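Local coordinates for protein shikimate dehydrogenase (NADP(+)) (Listeria monocytogenes, PDB 3TNL) that probably catalyses the reversible NADPH-linked reduction of 3-dehydroshikimate to shikimate, a step in the chorismate pathway to the aromatic amino acids, at residues N90-V96 and V121-D127. Sequence-based numbering, arbitrary orientation.
Sequences NLRGWNV and VNTVVND
Trp94 and Val124 form the central pair of an antiparallel two-strand unit, 93-96 against 123-127, inside the mixed sheet of the substrate-binding domain; the segment axes run 163° apart. Both backbone bonds of this pair are made, the shorter from Val124 N to Trp94 O at 2.8 Å. On the same face of the sheet, Val124 CG1 lies 3.8 Å from the centroid of the Trp94 six-membered ring, a CH-pi contact over the ring face. A chi1 of 56° sets the indole between its own backbone N and carbonyl carbon, alongside the valine; its NE1 is buried without a polar partner.

At the far end Arg92 spreads its guanidinium over Val125 CG2, 3.4 Å from CZ. Its NH2 is shared between Asn126 O and Asp127 OD1, the latter a salt bridge with OD1 in the guanidinium plane and the carboxylate turned 87° to it, so that NH2 comes in above the carboxylate plane; NE is held by Trp300 O of helix 286-301. At the opposite end a classic beta bulge places Asn122 and Thr123 together across from His134. Asn122, inferred to bind shikimate, is anchored through its main-chain carbonyl: Val96 N at 2.8 Å and Asn95 ND2, whose amide Tyr69 OH holds at OD1, at 2.9 Å reach Asn122 O from opposite faces of its plane.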
loop_
_atom_site.group_PDB
_atom_site.type_symbol
_atom_site.label_atom_id
_atom_site.label_comp_id
_atom_site.label_asym_id
_atom_site.label_seq_id
_atom_site.Cartn_x
_atom_site.Cartn_y
_atom_site.Cartn_z
ATOM N N ASN B 90 8.314 4.887 3.118
ATOM C CA ASN B 90 9.456 4.453 2.300
ATOM C C ASN B 90 9.044 3.702 1.031
ATOM O O ASN B 90 9.687 2.733 0.646
ATOM C CB ASN B 90 10.435 3.583 3.107
ATOM C CG ASN B 90 11.824 3.545 2.488
ATOM O OD1 ASN B 90 12.255 4.526 1.871
ATOM N ND2 ASN B 90 12.539 2.440 2.675
ATOM N N LEU B 91 7.976 4.150 0.372
ATOM C CA LEU B 91 7.592 3.526 -0.897
ATOM C C LEU B 91 8.683 3.714 -1.937
ATOM O O LEU B 91 9.282 4.780 -2.054
ATOM C CB LEU B 91 6.306 4.103 -1.472
ATOM C CG LEU B 91 5.003 3.872 -0.716
ATOM C CD1 LEU B 91 3.857 3.973 -1.762
ATOM C CD2 LEU B 91 4.961 2.581 0.061
ATOM N N ARG B 92 8.920 2.655 -2.703
ATOM C CA ARG B 92 9.920 2.730 -3.775
ATOM C C ARG B 92 9.484 3.677 -4.909
ATOM O O ARG B 92 10.320 4.308 -5.569
ATOM C CB ARG B 92 10.113 1.341 -4.350
ATOM C CG ARG B 92 11.001 1.270 -5.589
ATOM C CD ARG B 92 12.394 1.865 -5.387
ATOM N NE ARG B 92 13.186 1.710 -6.589
ATOM C CZ ARG B 92 14.336 2.340 -6.813
ATOM N NH1 ARG B 92 14.969 2.144 -7.958
ATOM N NH2 ARG B 92 14.859 3.186 -5.924
ATOM N N GLY B 93 8.184 3.785 -5.154
ATOM C CA GLY B 93 7.688 4.634 -6.211
ATOM C C GLY B 93 6.194 4.557 -6.399
ATOM O O GLY B 93 5.511 3.842 -5.668
ATOM N N TRP B 94 5.700 5.337 -7.352
ATOM C CA TRP B 94 4.292 5.383 -7.676
ATOM C C TRP B 94 4.078 6.095 -9.004
ATOM O O TRP B 94 4.969 6.830 -9.485
ATOM C CB TRP B 94 3.500 6.126 -6.587
ATOM C CG TRP B 94 3.914 7.531 -6.236
ATOM C CD1 TRP B 94 3.394 8.662 -6.736
ATOM C CD2 TRP B 94 4.866 7.934 -5.235
ATOM N NE1 TRP B 94 3.963 9.767 -6.139
ATOM C CE2 TRP B 94 4.867 9.336 -5.209
ATOM C CE3 TRP B 94 5.725 7.242 -4.361
ATOM C CZ2 TRP B 94 5.678 10.062 -4.355
ATOM C CZ3 TRP B 94 6.539 7.973 -3.533
ATOM C CH2 TRP B 94 6.504 9.373 -3.537
ATOM N N ASN B 95 2.942 5.792 -9.626
ATOM C CA ASN B 95 2.469 6.533 -10.781
ATOM C C ASN B 95 1.554 7.674 -10.296
ATOM O O ASN B 95 0.969 7.623 -9.198
ATOM C CB ASN B 95 1.702 5.671 -11.759
ATOM C CG ASN B 95 2.579 4.892 -12.708
ATOM O OD1 ASN B 95 2.286 3.734 -12.965
ATOM N ND2 ASN B 95 3.615 5.526 -13.279
ATOM N N VAL B 96 1.435 8.669 -11.158
ATOM C CA VAL B 96 0.622 9.858 -10.901
ATOM C C VAL B 96 -0.259 10.091 -12.109
ATOM O O VAL B 96 0.219 10.043 -13.240
ATOM C CB VAL B 96 1.498 11.125 -10.677
ATOM C CG1 VAL B 96 0.619 12.332 -10.254
ATOM C CG2 VAL B 96 2.582 10.849 -9.639
ATOM N N VAL B 121 4.633 15.114 -14.347
ATOM C CA VAL B 121 5.262 13.908 -13.842
ATOM C C VAL B 121 4.199 12.827 -13.761
ATOM O O VAL B 121 3.125 13.060 -13.205
ATOM C CB VAL B 121 5.797 14.137 -12.394
ATOM C CG1 VAL B 121 6.163 12.783 -11.701
ATOM C CG2 VAL B 121 6.982 15.103 -12.412
ATOM N N ASN B 122 4.455 11.651 -14.314
ATOM C CA ASN B 122 3.531 10.535 -14.154
ATOM C C ASN B 122 4.150 9.360 -13.388
ATOM O O ASN B 122 3.452 8.390 -13.091
ATOM C CB ASN B 122 2.937 10.052 -15.488
ATOM C CG ASN B 122 3.878 9.206 -16.283
ATOM O OD1 ASN B 122 5.104 9.187 -16.047
ATOM N ND2 ASN B 122 3.317 8.456 -17.238
ATOM N N THR B 123 5.435 9.454 -13.042
ATOM C CA THR B 123 6.175 8.375 -12.390
ATOM C C THR B 123 7.180 8.948 -11.391
ATOM O O THR B 123 7.967 9.804 -11.737
ATOM C CB THR B 123 6.944 7.578 -13.443
ATOM O OG1 THR B 123 6.020 6.985 -14.385
ATOM C CG2 THR B 123 7.806 6.487 -12.819
ATOM N N VAL B 124 7.146 8.465 -10.151
ATOM C CA VAL B 124 8.059 8.889 -9.126
ATOM C C VAL B 124 8.836 7.694 -8.606
ATOM O O VAL B 124 8.294 6.587 -8.505
ATOM C CB VAL B 124 7.305 9.551 -7.929
ATOM C CG1 VAL B 124 8.284 9.977 -6.812
ATOM C CG2 VAL B 124 6.508 10.799 -8.401
ATOM N N VAL B 125 10.113 7.919 -8.295
ATOM C CA VAL B 125 10.969 6.888 -7.686
ATOM C C VAL B 125 11.681 7.520 -6.499
ATOM O O VAL B 125 11.997 8.710 -6.511
ATOM C CB VAL B 125 11.951 6.239 -8.697
ATOM C CG1 VAL B 125 12.925 7.278 -9.276
ATOM C CG2 VAL B 125 12.725 5.100 -8.072
ATOM N N ASN B 126 11.858 6.714 -5.459
ATOM C CA ASN B 126 12.473 7.111 -4.205
ATOM C C ASN B 126 13.820 6.411 -4.011
ATOM O O ASN B 126 13.867 5.169 -4.038
ATOM C CB ASN B 126 11.533 6.688 -3.095
ATOM C CG ASN B 126 11.962 7.188 -1.725
ATOM O OD1 ASN B 126 13.081 7.606 -1.527
ATOM N ND2 ASN B 126 11.068 7.049 -0.749
ATOM N N ASP B 127 14.913 7.170 -3.916
ATOM C CA ASP B 127 16.243 6.612 -3.630
ATOM C C ASP B 127 16.787 7.278 -2.381
ATOM O O ASP B 127 17.038 8.480 -2.390
ATOM C CB ASP B 127 17.203 6.871 -4.786
ATOM C CG ASP B 127 16.827 6.129 -6.014
ATOM O OD1 ASP B 127 17.158 4.927 -6.128
ATOM O OD2 ASP B 127 16.210 6.751 -6.889
HETATM O O HOH W 1 14.274 5.298 0.463
HETATM O O HOH W 2 17.586 3.365 -8.416
#